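Local structure of endo alpha-1,4 polygalactosaminidase (Neosartorya fumigata, 6OJ1) at residues Y60-I72 with R133-D146. The protein is an endo-acting alpha-1,4-galactosaminidase, a glycoside hydrolase that disrupts microbial biofilms. Sequence-based numbering, arbitrary orientation.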
loop_
_atom_site.group_PDB
_atom_site.type_symbol
_atom_site.label_atom_id
_atom_site.label_comp_id
_atom_site.label_asym_id
_atom_site.label_seq_id
_atom_site.Cartn_x
_atom_site.Cartn_y
_atom_site.Cartn_z
ATOM N N TYR A 60 8.891 -5.916 5.306
ATOM C CA TYR A 60 9.235 -5.466 3.962
ATOM C C TYR A 60 7.982 -5.470 3.104
ATOM O O TYR A 60 7.291 -6.484 3.041
ATOM C CB TYR A 60 10.286 -6.378 3.312
ATOM C CG TYR A 60 11.739 -6.062 3.650
ATOM C CD1 TYR A 60 12.191 -6.074 4.959
ATOM C CD2 TYR A 60 12.655 -5.782 2.641
ATOM C CE1 TYR A 60 13.520 -5.797 5.261
ATOM C CE2 TYR A 60 13.972 -5.501 2.929
ATOM C CZ TYR A 60 14.399 -5.514 4.243
ATOM O OH TYR A 60 15.718 -5.249 4.548
ATOM N N ASP A 61 7.698 -4.340 2.449
ATOM C CA ASP A 61 6.581 -4.195 1.513
ATOM C C ASP A 61 7.201 -4.197 0.113
ATOM O O ASP A 61 7.984 -3.301 -0.228
ATOM C CB ASP A 61 5.812 -2.905 1.813
ATOM C CG ASP A 61 4.576 -2.714 0.949
ATOM O OD1 ASP A 61 4.326 -3.503 0.016
ATOM O OD2 ASP A 61 3.836 -1.743 1.231
ATOM N N ILE A 62 6.891 -5.226 -0.682
ATOM C CA ILE A 62 7.521 -5.414 -1.987
ATOM C C ILE A 62 6.457 -5.789 -3.015
ATOM O O ILE A 62 5.349 -6.221 -2.679
ATOM C CB ILE A 62 8.622 -6.490 -1.950
ATOM C CG1 ILE A 62 8.021 -7.844 -1.548
ATOM C CG2 ILE A 62 9.745 -6.094 -0.960
ATOM C CD1 ILE A 62 9.048 -8.994 -1.474
ATOM N N ASP A 63 6.817 -5.634 -4.288
ATOM C CA ASP A 63 5.858 -5.860 -5.367
ATOM C C ASP A 63 5.443 -7.326 -5.476
ATOM O O ASP A 63 6.282 -8.232 -5.472
ATOM C CB ASP A 63 6.446 -5.372 -6.691
ATOM C CG ASP A 63 5.437 -5.445 -7.821
ATOM O OD1 ASP A 63 4.651 -4.477 -7.982
ATOM O OD2 ASP A 63 5.403 -6.488 -8.511
ATOM N N LEU A 64 4.126 -7.551 -5.585
ATOM C CA LEU A 64 3.573 -8.900 -5.669
ATOM C C LEU A 64 4.080 -9.662 -6.889
ATOM O O LEU A 64 4.363 -10.864 -6.807
ATOM C CB LEU A 64 2.039 -8.814 -5.715
ATOM C CG LEU A 64 1.311 -10.117 -6.052
ATOM C CD1 LEU A 64 1.569 -11.166 -4.991
ATOM C CD2 LEU A 64 -0.179 -9.811 -6.192
ATOM N N PHE A 65 4.141 -9.004 -8.043
ATOM C CA PHE A 65 4.371 -9.736 -9.284
ATOM C C PHE A 65 5.842 -10.044 -9.500
ATOM O O PHE A 65 6.184 -11.159 -9.905
ATOM C CB PHE A 65 3.857 -8.937 -10.479
ATOM C CG PHE A 65 2.366 -8.999 -10.666
ATOM C CD1 PHE A 65 1.780 -10.073 -11.332
ATOM C CD2 PHE A 65 1.561 -7.969 -10.222
ATOM C CE1 PHE A 65 0.409 -10.126 -11.533
ATOM C CE2 PHE A 65 0.173 -8.011 -10.420
ATOM C CZ PHE A 65 -0.401 -9.096 -11.071
ATOM N N ILE A 66 6.725 -9.077 -9.241
ATOM C CA ILE A 66 8.103 -9.219 -9.705
ATOM C C ILE A 66 9.004 -9.896 -8.689
ATOM O O ILE A 66 10.181 -10.137 -8.989
ATOM C CB ILE A 66 8.666 -7.848 -10.130
ATOM C CG1 ILE A 66 8.815 -6.918 -8.935
ATOM C CG2 ILE A 66 7.754 -7.218 -11.169
ATOM C CD1 ILE A 66 9.161 -5.493 -9.342
ATOM N N ASN A 67 8.486 -10.246 -7.515
ATOM C CA ASN A 67 9.252 -10.977 -6.513
ATOM C C ASN A 67 8.803 -12.429 -6.438
ATOM O O ASN A 67 7.606 -12.713 -6.445
ATOM C CB ASN A 67 9.092 -10.316 -5.157
ATOM C CG ASN A 67 9.857 -9.035 -5.084
ATOM O OD1 ASN A 67 11.086 -9.060 -4.989
ATOM N ND2 ASN A 67 9.157 -7.910 -5.160
ATOM N N ASP A 68 9.758 -13.346 -6.354
ATOM C CA ASP A 68 9.402 -14.755 -6.367
ATOM C C ASP A 68 9.248 -15.315 -4.952
ATOM O O ASP A 68 9.589 -14.682 -3.944
ATOM C CB ASP A 68 10.412 -15.570 -7.187
ATOM C CG ASP A 68 11.835 -15.515 -6.636
ATOM O OD1 ASP A 68 12.074 -14.918 -5.565
ATOM O OD2 ASP A 68 12.728 -16.089 -7.299
ATOM N N LYS A 69 8.686 -16.523 -4.903
ATOM C CA LYS A 69 8.438 -17.217 -3.643
ATOM C C LYS A 69 9.701 -17.312 -2.802
ATOM O O LYS A 69 9.653 -17.188 -1.573
ATOM C CB LYS A 69 7.894 -18.617 -3.938
ATOM C CG LYS A 69 6.783 -19.094 -3.041
ATOM C CD LYS A 69 6.515 -20.578 -3.287
ATOM C CE LYS A 69 6.496 -20.902 -4.777
ATOM N NZ LYS A 69 5.381 -20.226 -5.500
ATOM N N SER A 70 10.845 -17.527 -3.453
ATOM C CA SER A 70 12.091 -17.735 -2.725
ATOM C C SER A 70 12.540 -16.467 -2.004
ATOM O O SER A 70 13.131 -16.538 -0.919
ATOM C CB SER A 70 13.171 -18.216 -3.695
ATOM O OG SER A 70 14.450 -18.125 -3.100
ATOM N N THR A 71 12.302 -15.301 -2.608
ATOM C CA THR A 71 12.631 -14.041 -1.947
ATOM C C THR A 71 11.760 -13.827 -0.718
ATOM O O THR A 71 12.253 -13.434 0.347
ATOM C CB THR A 71 12.463 -12.879 -2.932
ATOM O OG1 THR A 71 13.447 -12.992 -3.976
ATOM C CG2 THR A 71 12.612 -11.534 -2.227
ATOM N N ILE A 72 10.465 -14.107 -0.847
ATOM C CA ILE A 72 9.535 -13.924 0.264
ATOM C C ILE A 72 9.866 -14.889 1.399
ATOM O O ILE A 72 9.968 -14.495 2.567
ATOM C CB ILE A 72 8.090 -14.089 -0.244
ATOM C CG1 ILE A 72 7.774 -12.975 -1.247
ATOM C CG2 ILE A 72 7.085 -14.082 0.921
ATOM C CD1 ILE A 72 6.476 -13.183 -2.011
ATOM N N ARG A 133 -5.310 -12.129 -8.029
ATOM C CA ARG A 133 -4.063 -11.571 -7.514
ATOM C C ARG A 133 -3.875 -11.921 -6.046
ATOM O O ARG A 133 -2.748 -12.198 -5.618
ATOM C CB ARG A 133 -4.031 -10.052 -7.724
ATOM C CG ARG A 133 -3.819 -9.656 -9.204
ATOM C CD ARG A 133 -3.924 -8.142 -9.429
ATOM N NE ARG A 133 -3.653 -7.790 -10.822
ATOM C CZ ARG A 133 -3.494 -6.545 -11.266
ATOM N NH1 ARG A 133 -3.612 -5.507 -10.439
ATOM N NH2 ARG A 133 -3.225 -6.335 -12.555
ATOM N N LEU A 134 -4.967 -11.936 -5.263
ATOM C CA LEU A 134 -4.866 -12.369 -3.867
ATOM C C LEU A 134 -4.496 -13.845 -3.765
ATOM O O LEU A 134 -3.751 -14.240 -2.858
ATOM C CB LEU A 134 -6.185 -12.103 -3.125
ATOM C CG LEU A 134 -6.494 -10.609 -2.922
ATOM C CD1 LEU A 134 -7.913 -10.450 -2.327
ATOM C CD2 LEU A 134 -5.467 -9.900 -2.042
ATOM N N ASP A 135 -5.024 -14.681 -4.669
ATOM C CA ASP A 135 -4.585 -16.069 -4.753
ATOM C C ASP A 135 -3.079 -16.141 -4.949
ATOM O O ASP A 135 -2.388 -16.916 -4.276
ATOM C CB ASP A 135 -5.274 -16.798 -5.915
ATOM C CG ASP A 135 -6.722 -17.152 -5.645
ATOM O OD1 ASP A 135 -7.241 -16.924 -4.530
ATOM O OD2 ASP A 135 -7.352 -17.674 -6.595
ATOM N N MET A 136 -2.555 -15.339 -5.878
ATOM C CA MET A 136 -1.115 -15.332 -6.112
ATOM C C MET A 136 -0.347 -14.911 -4.863
ATOM O O MET A 136 0.661 -15.532 -4.501
ATOM C CB MET A 136 -0.757 -14.414 -7.282
ATOM C CG MET A 136 0.782 -14.244 -7.381
ATOM S SD MET A 136 1.267 -13.111 -8.701
ATOM C CE MET A 136 0.980 -14.180 -10.089
ATOM N N ALA A 137 -0.804 -13.847 -4.191
ATOM C CA ALA A 137 -0.147 -13.414 -2.958
ATOM C C ALA A 137 -0.125 -14.530 -1.925
ATOM O O ALA A 137 0.917 -14.804 -1.313
ATOM C CB ALA A 137 -0.837 -12.173 -2.385
ATOM N N ARG A 138 -1.274 -15.174 -1.703
ATOM C CA ARG A 138 -1.323 -16.304 -0.781
ATOM C C ARG A 138 -0.355 -17.405 -1.207
ATOM O O ARG A 138 0.423 -17.917 -0.394
ATOM C CB ARG A 138 -2.748 -16.861 -0.708
ATOM C CG ARG A 138 -2.851 -18.141 0.122
ATOM C CD ARG A 138 -4.063 -18.992 -0.338
ATOM N NE ARG A 138 -4.000 -19.298 -1.772
ATOM C CZ ARG A 138 -5.059 -19.454 -2.566
ATOM N NH1 ARG A 138 -6.318 -19.345 -2.095
ATOM N NH2 ARG A 138 -4.860 -19.733 -3.850
ATOM N N ASP A 139 -0.397 -17.780 -2.488
ATOM C CA ASP A 139 0.440 -18.869 -2.984
ATOM C C ASP A 139 1.918 -18.551 -2.848
ATOM O O ASP A 139 2.732 -19.463 -2.650
ATOM C CB ASP A 139 0.115 -19.176 -4.451
ATOM C CG ASP A 139 -1.272 -19.758 -4.647
ATOM O OD1 ASP A 139 -1.890 -20.207 -3.656
ATOM O OD2 ASP A 139 -1.755 -19.750 -5.802
ATOM N N LYS A 140 2.292 -17.270 -2.948
ATOM C CA LYS A 140 3.695 -16.886 -2.806
ATOM C C LYS A 140 4.123 -16.762 -1.353
ATOM O O LYS A 140 5.313 -16.570 -1.086
ATOM C CB LYS A 140 3.953 -15.559 -3.532
ATOM C CG LYS A 140 3.948 -15.678 -5.050
ATOM C CD LYS A 140 4.480 -14.387 -5.680
ATOM C CE LYS A 140 4.562 -14.519 -7.183
ATOM N NZ LYS A 140 5.237 -13.351 -7.831
ATOM N N GLY A 141 3.186 -16.864 -0.414
ATOM C CA GLY A 141 3.522 -16.829 0.992
ATOM C C GLY A 141 3.462 -15.460 1.627
ATOM O O GLY A 141 3.942 -15.310 2.757
ATOM N N CYS A 142 2.883 -14.465 0.938
ATOM C CA CYS A 142 2.748 -13.120 1.488
ATOM C C CYS A 142 2.049 -13.159 2.839
ATOM O O CYS A 142 1.047 -13.855 3.012
ATOM C CB CYS A 142 1.952 -12.227 0.536
ATOM S SG CYS A 142 2.661 -12.084 -1.121
ATOM N N ASP A 143 2.572 -12.390 3.791
ATOM C CA ASP A 143 1.917 -12.272 5.092
ATOM C C ASP A 143 0.737 -11.328 5.035
ATOM O O ASP A 143 -0.232 -11.499 5.781
ATOM C CB ASP A 143 2.910 -11.790 6.148
ATOM C CG ASP A 143 4.004 -12.790 6.389
ATOM O OD1 ASP A 143 3.696 -13.878 6.930
ATOM O OD2 ASP A 143 5.167 -12.511 6.015
ATOM N N GLY A 144 0.800 -10.341 4.152
ATOM C CA GLY A 144 -0.262 -9.364 4.020
ATOM C C GLY A 144 -0.154 -8.758 2.644
ATOM O O GLY A 144 0.783 -9.041 1.895
ATOM N N VAL A 145 -1.134 -7.920 2.307
ATOM C CA VAL A 145 -1.167 -7.263 1.006
ATOM C C VAL A 145 -1.419 -5.774 1.202
ATOM O O VAL A 145 -2.059 -5.349 2.173
ATOM C CB VAL A 145 -2.231 -7.879 0.064
ATOM C CG1 VAL A 145 -1.866 -9.333 -0.322
ATOM C CG2 VAL A 145 -3.627 -7.835 0.700
ATOM N N ASP A 146 -0.924 -4.982 0.243
ATOM C CA ASP A 146 -0.971 -3.517 0.275
ATOM C C ASP A 146 -1.624 -3.063 -1.026
ATOM O O ASP A 146 -0.928 -2.801 -2.021
ATOM C CB ASP A 146 0.449 -2.955 0.448
ATOM C CG ASP A 146 0.524 -1.438 0.321
ATOM O OD1 ASP A 146 -0.511 -0.747 0.433
ATOM O OD2 ASP A 146 1.640 -0.929 0.097
HETATM O O HOH W 1 7.290 -17.936 -0.028
#
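Leu64 lies against helix 124-140, its CD1 methyl 3.5 Å from Ala137 CA and also touching Met136 CG and Cys142 SG, while CD2 turns to the Arg133 carbonyl. With its CG anti to the backbone N (chi1 170°), the leucine sends both methyls to the helix. The Cys142 sulfur, in a disulfide with Cys84, also packs against Ile72 CD1, which meets Lys140 CB at 3.8 Å. Next to Leu64, Met136 SD sits obliquely 4.6 Å from the centroid of the Phe65 ring, a Met-aromatic contact. The far end of that ring meets the Arg133 guanidinium, the two planes 85° apart: Phe65 CZ lies 3.5 Å from Arg133 NE, which is in the ring plane and forms a salt bridge with Asp97.

At the polar edge Lys140, extended beyond CG, carries its ammonium into the turn after strand 59-63. NZ donates to Leu64 O and Asn67 O, each at 2.8 Å, tying together two carbonyls of that turn. A water bridges Lys69 O and Lys140 O where the helix ends in a Schellman motif at Gly141. On the strands, Asp61 OD2 and Asp146 OD2 approach to 2.6 Å, their carboxylate planes 61° apart. The arrangement is characteristic of a (beta/alpha)-barrel, here of family GH114: parallel strands 59-63 and 144-148 flank strand 81-87, and a beta-alpha loop packs on the helix leading into strand 144-148.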